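Local coordinates for protein magnesium-protoporphyrin O-methyltransferase (PDB 4QDJ) that converts magnesium-protoporphyrin IX to its 13-monomethyl ester in chlorophyll biosynthesis, using S-adenosylmethionine as the methyl donor, at residues 50-53 and 54-58; 117-121 and 122-126; 191-195 and 196-200; 4-7 and 8-12. All blocks are in the same frame, centred on the assembly; numbering follows the deposited sequence.

Contact 1 of 4, residues 50-53 and 54-58; sequences SVVA and WLVAD
Ser50, Val51, Val52 and Ala53 each meet the residue four places on, in the last turns of the long alpha helix 35-58 of this class I methyltransferase. The backbone bonds are of the regular i to i+4 kind. Trp54 N donates to Ser50 O, Leu55 N to Val51 O, Val56 N to Val52 O at 2.9 Å, and Ala57 N to Ala53 O at 3.0 Å.

A second kind of contact is made by the indole. Trp54 has its CG beside its own backbone N (chi1 -82°), and this carries the ring back over the preceding turn, so that Ser50 O stands 3.5 Å above one face, nearer the rim than the middle; the closest ring atom, Trp54 CG, is 3.5 Å from Ser50 O. That carbonyl therefore accepts the Trp54 N-H while also lying against the ring of the same residue. Arg211 makes a cation-pi contact with the indole, and strand 221-229 packs on it through Ile224 and Glu226.

The remaining contacts are made by aliphatic side chains. Val51 and Leu55 face the sheet, where Ile224 and Ile161 receive them, and between themselves they touch loosely, Val51 CG1 to Leu55 CD1 being 4.4 Å. On the more exposed flank Val52 CG1 lies 4.0 Å from Val56 CG2, and this same Val56 CG2 rests on the backbone carbonyl oxygen of Val52, 3.3 Å from Val52 O.

Contact 2 of 4, residues 117-121 and 122-126; sequences MTQDL and AQLGG. With SAM (S-adenosylmethionine), chain B.
Asp120 OD1 accepts from two donors, one on the cofactor and one on the turn: the adenine amino group, SAM N6, donates to it at 3.0 Å, and Ala122 N points at it almost straight but weakly, at 3.2 Å. The N-H of the residue after Asp120 completes the reading of the base, Leu121 N giving a 2.9 Å bond to SAM N1. An acidic side chain for N6 and the following peptide N-H for N1 is a familiar way of recognising adenine in class I methyltransferases. The other carboxylate oxygen, Asp120 OD2, is held by a salt bridge to Lys9, so both oxygens are engaged and the group is unlikely to rotate freely.

Behind the base the chain turns through a short 3-10 segment. Gln123 N bonds to Asp120 O at 2.8 Å from above the carbonyl plane, and Leu124 N reaches Leu121 O at 3.2 Å. Gln119, bent at chi2 (60°), folds its amide back so that OE1 takes Asp120 N on an in-plane lone pair at 2.9 Å, while the amide lies against Gln123 CB. Were Gln119 an alanine, the Asp120 N-H would probably lose this acceptor and a gap would be likely to open beside Gln123.

Leu121 CD2 comes 3.6 Å from SAM N1, and Met117 CE meets Leu124 CD2 at 3.7 Å. This turn leaves the edge strand 115-118, paired with strand 86-91; Leu121 and Leu124 pack between strand 65-69 and helix 142-155.

Contact 3 of 4, residues 191-195 and 196-200; sequences YQHKE and ADIRK
Helix 195-204 begins after Lys194, which occupies the N-cap position; its carbonyl O accepts from Ile198 N at 3.1 Å and, weakly, from Asp197 N. Along the helix side, Glu195 and Arg199 run next to each other in the same direction and form an i to i+4 salt bridge. Both Arg199 nitrogens on one side of the guanidinium go to a single oxygen, Glu195 OE2: NE at 2.8 Å and NH2 at 3.0 Å. Carboxylate and guanidinium are nearly coplanar, 10° apart, which suits this edge-on grip. With its CG anti to the backbone N (chi1 174°) and the chain extended beyond, Glu195 reaches the arginine while OE1 pairs with Arg223. A leucine in place of Arg199 would probably cost Glu195 OE2 both guanidinium bonds and leave the carboxylate less firmly oriented, with Arg223 still at OE1.

At the start of the turn His193 CB packs 3.9 Å from Ile198 CD1, beside helix 142-155 and Phe164, while the imidazole bonds to Leu137 O and Thr142. Asp197, three residues after the N-cap, reaches its N-H through a water, which donates to Asp197 OD2 at 2.6 Å and accepts from Lys194 N at 2.9 Å.

Contact 4 of 4, residues 4-7 and 8-12; sequences AALD and DKTIV
Asp7 and Thr10 make the tight part of this turn. Asp7 CG lies between its own backbone N and carbonyl carbon (chi1 80°), which folds the carboxylate over the first turn of the following helix, and OD1 accepts from Thr10 N at 3.2 Å, the donor lying above the carboxylate plane. The hydroxyl Thr10 OG1 also comes to Asp7 OD1, but at 2.4 Å the separation is too short to be trusted in detail. Asp7 O accepts from Ile11 N at 3.1 Å and weakly from Thr10 N. The other oxygen, Asp7 OD2, leans against Lys9 CB at 3.5 Å.

This is an N-cap, with Asp7 as the capping residue of helix 8-16; its negative charge would be expected to suit the N-H groups of the first turn, which lack a preceding helical carbonyl. Lys9, extended beyond CG, is held as well, carrying its ammonium away from Asp7 to a salt bridge with Asp120 beside the adenine pocket.

Against these polar bonds the exposed side is looser. Leu6, just before the cap, meets Ile11 in a hydrophobic staple, Leu6 CB to Ile11 CG1 being 4.1 Å, and its CD1 stands equally far, 4.1 Å, from Thr10 CG2, the Leu6 and Thr10 side chains crossing at about a right angle. A water links Leu6 O to Asp8 OD1, donating to the latter at 2.9 Å.

Contacts 1, 2 and 3 are partly buried, each with two buried residues, whereas contact 4 lies on the surface. Contact 1, near the end of a helix, is mostly backbone bonding and hydrocarbon. Contacts 3 and 4 are both helix starts, but in contact 4 the cap's own carboxylate bonds to the backbone N-H, whereas in contact 3 a lysine holds the N-cap position, the Asp197 carboxylate reaches the N-cap N-H through a water, and charge pairing runs along the helix. Contact 2 alone takes hold of the cofactor with its own polar atoms. Contacts 2 and 4 touch through Lys9 and Asp120; contacts 1 and 4 lie on opposite sides of the chain's centre.

Contact 1 of 4, residues 50-53 and 54-58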
loop_
_atom_site.group_PDB
_atom_site.type_symbol
_atom_site.label_atom_id
_atom_site.label_comp_id
_atom_site.label_asym_id
_atom_site.label_seq_id
_atom_site.Cartn_x
_atom_site.Cartn_y
_atom_site.Cartn_z
ATOM N N SER A 50 -2.773 -8.662 8.697
ATOM C CA SER A 50 -1.676 -8.491 9.646
ATOM C C SER A 50 -1.491 -7.023 10.020
ATOM O O SER A 50 -1.265 -6.687 11.182
ATOM C CB SER A 50 -0.369 -9.052 9.074
ATOM O OG SER A 50 -0.398 -10.468 9.013
ATOM N N VAL A 51 -1.580 -6.148 9.025
ATOM C CA VAL A 51 -1.414 -4.718 9.267
ATOM C C VAL A 51 -2.590 -4.149 10.060
ATOM O O VAL A 51 -2.400 -3.398 11.018
ATOM C CB VAL A 51 -1.194 -3.946 7.948
ATOM C CG1 VAL A 51 -1.222 -2.437 8.188
ATOM C CG2 VAL A 51 0.127 -4.363 7.325
ATOM N N VAL A 52 -3.806 -4.526 9.675
ATOM C CA VAL A 52 -4.990 -4.126 10.426
ATOM C C VAL A 52 -4.866 -4.573 11.881
ATOM O O VAL A 52 -5.151 -3.805 12.804
ATOM C CB VAL A 52 -6.283 -4.694 9.801
ATOM C CG1 VAL A 52 -7.484 -4.420 10.702
ATOM C CG2 VAL A 52 -6.506 -4.098 8.416
ATOM N N ALA A 53 -4.411 -5.808 12.081
ATOM C CA ALA A 53 -4.255 -6.356 13.425
ATOM C C ALA A 53 -3.255 -5.559 14.266
ATOM O O ALA A 53 -3.485 -5.331 15.456
ATOM C CB ALA A 53 -3.849 -7.824 13.361
ATOM N N TRP A 54 -2.150 -5.141 13.650
ATOM C CA TRP A 54 -1.162 -4.310 14.336
ATOM C C TRP A 54 -1.810 -3.031 14.840
ATOM O O TRP A 54 -1.645 -2.647 16.000
ATOM C CB TRP A 54 -0.028 -3.916 13.389
ATOM C CG TRP A 54 1.048 -4.933 13.201
ATOM C CD1 TRP A 54 1.215 -6.103 13.884
ATOM C CD2 TRP A 54 2.120 -4.862 12.255
ATOM N NE1 TRP A 54 2.326 -6.767 13.416
ATOM C CE2 TRP A 54 2.897 -6.027 12.415
ATOM C CE3 TRP A 54 2.493 -3.928 11.282
ATOM C CZ2 TRP A 54 4.029 -6.279 11.642
ATOM C CZ3 TRP A 54 3.617 -4.180 10.516
ATOM C CH2 TRP A 54 4.372 -5.346 10.701
ATOM N N LEU A 55 -2.546 -2.372 13.950
ATOM C CA LEU A 55 -3.116 -1.061 14.243
ATOM C C LEU A 55 -4.242 -1.147 15.267
ATOM O O LEU A 55 -4.379 -0.275 16.125
ATOM C CB LEU A 55 -3.586 -0.373 12.956
ATOM C CG LEU A 55 -2.559 0.535 12.262
ATOM C CD1 LEU A 55 -1.250 -0.189 11.996
ATOM C CD2 LEU A 55 -3.122 1.113 10.968
ATOM N N VAL A 56 -5.036 -2.208 15.181
ATOM C CA VAL A 56 -6.092 -2.458 16.153
ATOM C C VAL A 56 -5.499 -2.730 17.536
ATOM O O VAL A 56 -6.014 -2.253 18.552
ATOM C CB VAL A 56 -6.980 -3.644 15.710
ATOM C CG1 VAL A 56 -7.804 -4.168 16.870
ATOM C CG2 VAL A 56 -7.873 -3.227 14.547
ATOM N N ALA A 57 -4.400 -3.478 17.566
ATOM C CA ALA A 57 -3.763 -3.859 18.826
ATOM C C ALA A 57 -3.246 -2.660 19.622
ATOM O O ALA A 57 -3.167 -2.711 20.849
ATOM C CB ALA A 57 -2.638 -4.858 18.574
ATOM N N ASP A 58 -2.899 -1.583 18.924
ATOM C CA ASP A 58 -2.362 -0.392 19.579
ATOM C C ASP A 58 -3.411 0.343 20.414
ATOM O O ASP A 58 -3.071 1.058 21.356
ATOM C CB ASP A 58 -1.740 0.562 18.556
ATOM C CG ASP A 58 -0.522 -0.029 17.872
ATOM O OD1 ASP A 58 0.072 -0.983 18.420
ATOM O OD2 ASP A 58 -0.154 0.468 16.787
#

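Contact 2 of 4, residues 117-121 and 122-126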
loop_
_atom_site.group_PDB
_atom_site.type_symbol
_atom_site.label_atom_id
_atom_site.label_comp_id
_atom_site.label_asym_id
_atom_site.label_seq_id
_atom_site.Cartn_x
_atom_site.Cartn_y
_atom_site.Cartn_z
ATOM N N MET A 117 -8.189 9.605 -3.648
ATOM C CA MET A 117 -7.680 10.577 -4.605
ATOM C C MET A 117 -6.791 9.889 -5.633
ATOM O O MET A 117 -6.055 8.965 -5.301
ATOM C CB MET A 117 -6.881 11.655 -3.870
ATOM C CG MET A 117 -6.352 12.769 -4.752
ATOM S SD MET A 117 -5.584 14.082 -3.786
ATOM C CE MET A 117 -4.164 13.230 -3.110
ATOM N N THR A 118 -6.863 10.334 -6.884
ATOM C CA THR A 118 -5.930 9.864 -7.898
ATOM C C THR A 118 -4.691 10.744 -7.878
ATOM O O THR A 118 -4.760 11.929 -8.208
ATOM C CB THR A 118 -6.541 9.895 -9.304
ATOM O OG1 THR A 118 -7.730 9.096 -9.330
ATOM C CG2 THR A 118 -5.548 9.355 -10.325
ATOM N N GLN A 119 -3.562 10.162 -7.483
ATOM C CA GLN A 119 -2.317 10.909 -7.366
ATOM C C GLN A 119 -1.113 9.983 -7.228
ATOM O O GLN A 119 -1.195 8.929 -6.597
ATOM C CB GLN A 119 -2.382 11.860 -6.164
ATOM C CG GLN A 119 -1.182 12.785 -6.015
ATOM C CD GLN A 119 -0.976 13.682 -7.220
ATOM O OE1 GLN A 119 -0.401 13.268 -8.228
ATOM N NE2 GLN A 119 -1.444 14.920 -7.121
ATOM N N ASP A 120 -0.005 10.381 -7.846
ATOM C CA ASP A 120 1.292 9.752 -7.632
ATOM C C ASP A 120 1.700 10.012 -6.185
ATOM O O ASP A 120 1.639 11.146 -5.716
ATOM C CB ASP A 120 2.305 10.354 -8.614
ATOM C CG ASP A 120 3.743 9.946 -8.328
ATOM O OD1 ASP A 120 3.977 8.898 -7.693
ATOM O OD2 ASP A 120 4.649 10.684 -8.770
ATOM N N LEU A 121 2.103 8.963 -5.473
ATOM C CA LEU A 121 2.423 9.097 -4.053
ATOM C C LEU A 121 3.557 10.089 -3.799
ATOM O O LEU A 121 3.643 10.681 -2.723
ATOM C CB LEU A 121 2.722 7.732 -3.416
ATOM C CG LEU A 121 3.913 6.895 -3.892
ATOM C CD1 LEU A 121 5.213 7.310 -3.207
ATOM C CD2 LEU A 121 3.629 5.421 -3.650
ATOM N N ALA A 122 4.414 10.279 -4.799
ATOM C CA ALA A 122 5.522 11.223 -4.685
ATOM C C ALA A 122 5.042 12.674 -4.684
ATOM O O ALA A 122 5.817 13.589 -4.410
ATOM C CB ALA A 122 6.530 10.997 -5.802
ATOM N N GLN A 123 3.764 12.880 -4.987
ATOM C CA GLN A 123 3.200 14.226 -5.038
ATOM C C GLN A 123 2.296 14.526 -3.844
ATOM O O GLN A 123 1.731 15.616 -3.743
ATOM C CB GLN A 123 2.437 14.439 -6.348
ATOM C CG GLN A 123 3.302 14.302 -7.590
ATOM C CD GLN A 123 4.428 15.317 -7.630
ATOM O OE1 GLN A 123 4.236 16.489 -7.305
ATOM N NE2 GLN A 123 5.614 14.869 -8.025
ATOM N N LEU A 124 2.162 13.560 -2.940
ATOM C CA LEU A 124 1.331 13.739 -1.755
ATOM C C LEU A 124 1.911 14.791 -0.818
ATOM O O LEU A 124 3.130 14.933 -0.702
ATOM C CB LEU A 124 1.174 12.418 -1.003
ATOM C CG LEU A 124 0.389 11.306 -1.700
ATOM C CD1 LEU A 124 0.453 10.030 -0.879
ATOM C CD2 LEU A 124 -1.054 11.727 -1.926
ATOM N N GLY A 125 1.028 15.524 -0.150
ATOM C CA GLY A 125 1.437 16.514 0.829
ATOM C C GLY A 125 0.745 16.285 2.157
ATOM O O GLY A 125 0.089 15.263 2.356
ATOM N N GLY A 126 0.890 17.237 3.072
ATOM C CA GLY A 126 0.253 17.140 4.371
ATOM C C GLY A 126 1.004 16.247 5.339
ATOM O O GLY A 126 2.089 15.751 5.032
HETATM N N SAM B . -1.627 -1.232 -1.633
HETATM C CA SAM B . -2.759 -1.912 -2.258
HETATM C C SAM B . -3.038 -3.242 -1.572
HETATM O O SAM B . -2.140 -3.850 -0.986
HETATM O OXT SAM B . -4.167 -3.733 -1.587
HETATM C CB SAM B . -2.561 -2.104 -3.763
HETATM C CG SAM B . -1.336 -2.901 -4.207
HETATM S SD SAM B . -1.285 -3.122 -6.010
HETATM C CE SAM B . -0.157 -4.528 -6.176
HETATM C "C5'" SAM B . -0.166 -1.785 -6.477
HETATM C "C4'" SAM B . -0.896 -0.454 -6.586
HETATM O "O4'" SAM B . 0.048 0.588 -6.467
HETATM C "C3'" SAM B . -1.602 -0.268 -7.922
HETATM O "O3'" SAM B . -2.950 0.067 -7.685
HETATM C "C2'" SAM B . -0.893 0.907 -8.565
HETATM O "O2'" SAM B . -1.777 1.727 -9.298
HETATM C "C1'" SAM B . -0.313 1.619 -7.355
HETATM N N9 SAM B . 0.853 2.456 -7.666
HETATM C C8 SAM B . 1.944 2.120 -8.421
HETATM N N7 SAM B . 2.779 3.185 -8.450
HETATM C C5 SAM B . 2.231 4.185 -7.724
HETATM C C6 SAM B . 2.657 5.472 -7.430
HETATM N N6 SAM B . 3.817 5.921 -7.904
HETATM N N1 SAM B . 1.864 6.282 -6.646
HETATM C C2 SAM B . 0.661 5.816 -6.155
HETATM N N3 SAM B . 0.242 4.536 -6.454
HETATM C C4 SAM B . 1.021 3.738 -7.223
#

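Contact 3 of 4, residues 191-195 and 196-200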
loop_
_atom_site.group_PDB
_atom_site.type_symbol
_atom_site.label_atom_id
_atom_site.label_comp_id
_atom_site.label_asym_id
_atom_site.label_seq_id
_atom_site.Cartn_x
_atom_site.Cartn_y
_atom_site.Cartn_z
ATOM N N TYR A 191 10.194 -5.932 -8.921
ATOM C CA TYR A 191 11.514 -5.766 -8.332
ATOM C C TYR A 191 11.542 -6.276 -6.899
ATOM O O TYR A 191 10.621 -6.021 -6.122
ATOM C CB TYR A 191 11.930 -4.293 -8.351
ATOM C CG TYR A 191 12.050 -3.694 -9.734
ATOM C CD1 TYR A 191 10.948 -3.140 -10.370
ATOM C CD2 TYR A 191 13.269 -3.677 -10.400
ATOM C CE1 TYR A 191 11.053 -2.588 -11.632
ATOM C CE2 TYR A 191 13.384 -3.128 -11.663
ATOM C CZ TYR A 191 12.273 -2.586 -12.274
ATOM O OH TYR A 191 12.386 -2.038 -13.532
ATOM N N GLN A 192 12.600 -7.002 -6.561
ATOM C CA GLN A 192 12.850 -7.386 -5.179
ATOM C C GLN A 192 13.778 -6.358 -4.555
ATOM O O GLN A 192 14.597 -5.751 -5.243
ATOM C CB GLN A 192 13.483 -8.775 -5.103
ATOM C CG GLN A 192 12.557 -9.917 -5.483
ATOM C CD GLN A 192 13.234 -11.271 -5.372
ATOM O OE1 GLN A 192 14.461 -11.361 -5.318
ATOM N NE2 GLN A 192 12.438 -12.332 -5.331
ATOM N N HIS A 193 13.645 -6.158 -3.248
ATOM C CA HIS A 193 14.511 -5.232 -2.533
ATOM C C HIS A 193 15.158 -5.926 -1.351
ATOM O O HIS A 193 14.514 -6.715 -0.662
ATOM C CB HIS A 193 13.717 -4.018 -2.050
ATOM C CG HIS A 193 13.056 -3.257 -3.155
ATOM N ND1 HIS A 193 13.767 -2.507 -4.067
ATOM C CD2 HIS A 193 11.753 -3.137 -3.500
ATOM C CE1 HIS A 193 12.928 -1.954 -4.925
ATOM N NE2 HIS A 193 11.701 -2.322 -4.605
ATOM N N LYS A 194 16.436 -5.642 -1.128
ATOM C CA LYS A 194 17.136 -6.165 0.035
ATOM C C LYS A 194 16.603 -5.493 1.288
ATOM O O LYS A 194 16.465 -4.270 1.331
ATOM C CB LYS A 194 18.641 -5.911 -0.076
ATOM C CG LYS A 194 19.328 -6.656 -1.207
ATOM C CD LYS A 194 20.825 -6.381 -1.217
ATOM C CE LYS A 194 21.515 -7.111 -2.358
ATOM N NZ LYS A 194 21.315 -8.585 -2.281
ATOM N N GLU A 195 16.305 -6.294 2.307
ATOM C CA GLU A 195 15.842 -5.754 3.580
ATOM C C GLU A 195 16.872 -4.799 4.175
ATOM O O GLU A 195 16.514 -3.794 4.787
ATOM C CB GLU A 195 15.509 -6.877 4.568
ATOM C CG GLU A 195 15.163 -6.374 5.962
ATOM C CD GLU A 195 14.440 -7.402 6.809
ATOM O OE1 GLU A 195 13.849 -8.345 6.240
ATOM O OE2 GLU A 195 14.460 -7.265 8.050
ATOM N N ALA A 196 18.150 -5.106 3.975
ATOM C CA ALA A 196 19.222 -4.243 4.458
ATOM C C ALA A 196 19.138 -2.859 3.819
ATOM O O ALA A 196 19.373 -1.846 4.480
ATOM C CB ALA A 196 20.585 -4.878 4.196
ATOM N N ASP A 197 18.792 -2.820 2.535
ATOM C CA ASP A 197 18.636 -1.555 1.823
ATOM C C ASP A 197 17.432 -0.773 2.340
ATOM O O ASP A 197 17.519 0.432 2.566
ATOM C CB ASP A 197 18.494 -1.784 0.316
ATOM C CG ASP A 197 19.779 -2.271 -0.328
ATOM O OD1 ASP A 197 20.850 -2.163 0.304
ATOM O OD2 ASP A 197 19.718 -2.753 -1.478
ATOM N N ILE A 198 16.308 -1.460 2.522
ATOM C CA ILE A 198 15.093 -0.817 3.014
ATOM C C ILE A 198 15.295 -0.261 4.423
ATOM O O ILE A 198 14.890 0.864 4.719
ATOM C CB ILE A 198 13.891 -1.785 2.999
ATOM C CG1 ILE A 198 13.639 -2.306 1.579
ATOM C CG2 ILE A 198 12.640 -1.099 3.536
ATOM C CD1 ILE A 198 13.288 -1.219 0.582
ATOM N N ARG A 199 15.933 -1.044 5.289
ATOM C CA ARG A 199 16.211 -0.596 6.650
ATOM C C ARG A 199 17.158 0.603 6.671
ATOM O O ARG A 199 17.014 1.498 7.503
ATOM C CB ARG A 199 16.788 -1.734 7.494
ATOM C CG ARG A 199 15.770 -2.779 7.922
ATOM C CD ARG A 199 16.448 -3.877 8.724
ATOM N NE ARG A 199 15.514 -4.897 9.186
ATOM C CZ ARG A 199 15.105 -5.028 10.445
ATOM N NH1 ARG A 199 15.548 -4.200 11.383
ATOM N NH2 ARG A 199 14.254 -5.993 10.765
ATOM N N LYS A 200 18.122 0.613 5.752
ATOM C CA LYS A 200 19.074 1.713 5.653
ATOM C C LYS A 200 18.372 3.008 5.257
ATOM O O LYS A 200 18.610 4.061 5.848
ATOM C CB LYS A 200 20.183 1.373 4.651
ATOM C CG LYS A 200 21.243 2.453 4.484
ATOM C CD LYS A 200 21.912 2.778 5.807
ATOM C CE LYS A 200 23.180 3.597 5.604
ATOM N NZ LYS A 200 22.925 4.869 4.874
HETATM O O HOH W 1 17.740 -3.690 -2.913
#

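Contact 4 of 4, residues 4-7 and 8-12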
loop_
_atom_site.group_PDB
_atom_site.type_symbol
_atom_site.label_atom_id
_atom_site.label_comp_id
_atom_site.label_asym_id
_atom_site.label_seq_id
_atom_site.Cartn_x
_atom_site.Cartn_y
_atom_site.Cartn_z
ATOM N N ALA A 4 12.661 6.903 -25.945
ATOM C CA ALA A 4 12.831 5.481 -26.211
ATOM C C ALA A 4 11.965 4.655 -25.268
ATOM O O ALA A 4 11.597 3.521 -25.577
ATOM C CB ALA A 4 14.292 5.086 -26.070
ATOM N N ALA A 5 11.640 5.234 -24.116
ATOM C CA ALA A 5 10.825 4.546 -23.124
ATOM C C ALA A 5 10.002 5.520 -22.291
ATOM O O ALA A 5 10.426 6.645 -22.031
ATOM C CB ALA A 5 11.701 3.691 -22.221
ATOM N N LEU A 6 8.818 5.080 -21.882
ATOM C CA LEU A 6 8.012 5.829 -20.931
ATOM C C LEU A 6 8.606 5.587 -19.551
ATOM O O LEU A 6 9.170 4.520 -19.302
ATOM C CB LEU A 6 6.560 5.352 -20.973
ATOM C CG LEU A 6 5.894 5.330 -22.351
ATOM C CD1 LEU A 6 4.494 4.744 -22.265
ATOM C CD2 LEU A 6 5.857 6.727 -22.948
ATOM N N ASP A 7 8.496 6.563 -18.656
ATOM C CA ASP A 7 9.057 6.394 -17.319
ATOM C C ASP A 7 8.276 5.328 -16.556
ATOM O O ASP A 7 7.144 5.003 -16.917
ATOM C CB ASP A 7 9.106 7.719 -16.546
ATOM C CG ASP A 7 7.773 8.092 -15.933
ATOM O OD1 ASP A 7 6.745 7.986 -16.628
ATOM O OD2 ASP A 7 7.756 8.496 -14.751
ATOM N N ASP A 8 8.894 4.779 -15.514
ATOM C CA ASP A 8 8.328 3.647 -14.783
ATOM C C ASP A 8 6.923 3.919 -14.249
ATOM O O ASP A 8 6.051 3.056 -14.329
ATOM C CB ASP A 8 9.258 3.223 -13.645
ATOM C CG ASP A 8 10.615 2.764 -14.143
ATOM O OD1 ASP A 8 10.733 2.458 -15.349
ATOM O OD2 ASP A 8 11.560 2.703 -13.329
ATOM N N LYS A 9 6.711 5.119 -13.716
ATOM C CA LYS A 9 5.407 5.499 -13.180
ATOM C C LYS A 9 4.313 5.440 -14.239
ATOM O O LYS A 9 3.200 4.997 -13.963
ATOM C CB LYS A 9 5.459 6.901 -12.569
ATOM C CG LYS A 9 6.198 6.975 -11.250
ATOM C CD LYS A 9 6.246 8.401 -10.735
ATOM C CE LYS A 9 6.995 8.487 -9.416
ATOM N NZ LYS A 9 7.090 9.889 -8.935
ATOM N N THR A 10 4.633 5.885 -15.450
ATOM C CA THR A 10 3.663 5.878 -16.540
ATOM C C THR A 10 3.321 4.454 -16.955
ATOM O O THR A 10 2.155 4.131 -17.185
ATOM C CB THR A 10 4.177 6.664 -17.761
ATOM O OG1 THR A 10 4.474 8.010 -17.370
ATOM C CG2 THR A 10 3.134 6.680 -18.868
ATOM N N ILE A 11 4.341 3.605 -17.043
ATOM C CA ILE A 11 4.144 2.204 -17.395
ATOM C C ILE A 11 3.236 1.517 -16.378
ATOM O O ILE A 11 2.293 0.815 -16.744
ATOM C CB ILE A 11 5.484 1.447 -17.481
ATOM C CG1 ILE A 11 6.361 2.039 -18.588
ATOM C CG2 ILE A 11 5.249 -0.033 -17.731
ATOM C CD1 ILE A 11 7.701 1.349 -18.742
ATOM N N VAL A 12 3.517 1.735 -15.099
ATOM C CA VAL A 12 2.715 1.143 -14.036
ATOM C C VAL A 12 1.293 1.706 -14.036
ATOM O O VAL A 12 0.325 0.952 -13.951
ATOM C CB VAL A 12 3.370 1.340 -12.656
ATOM C CG1 VAL A 12 2.470 0.799 -11.559
ATOM C CG2 VAL A 12 4.728 0.653 -12.619
HETATM O O HOH W 2 10.878 3.132 -18.139
#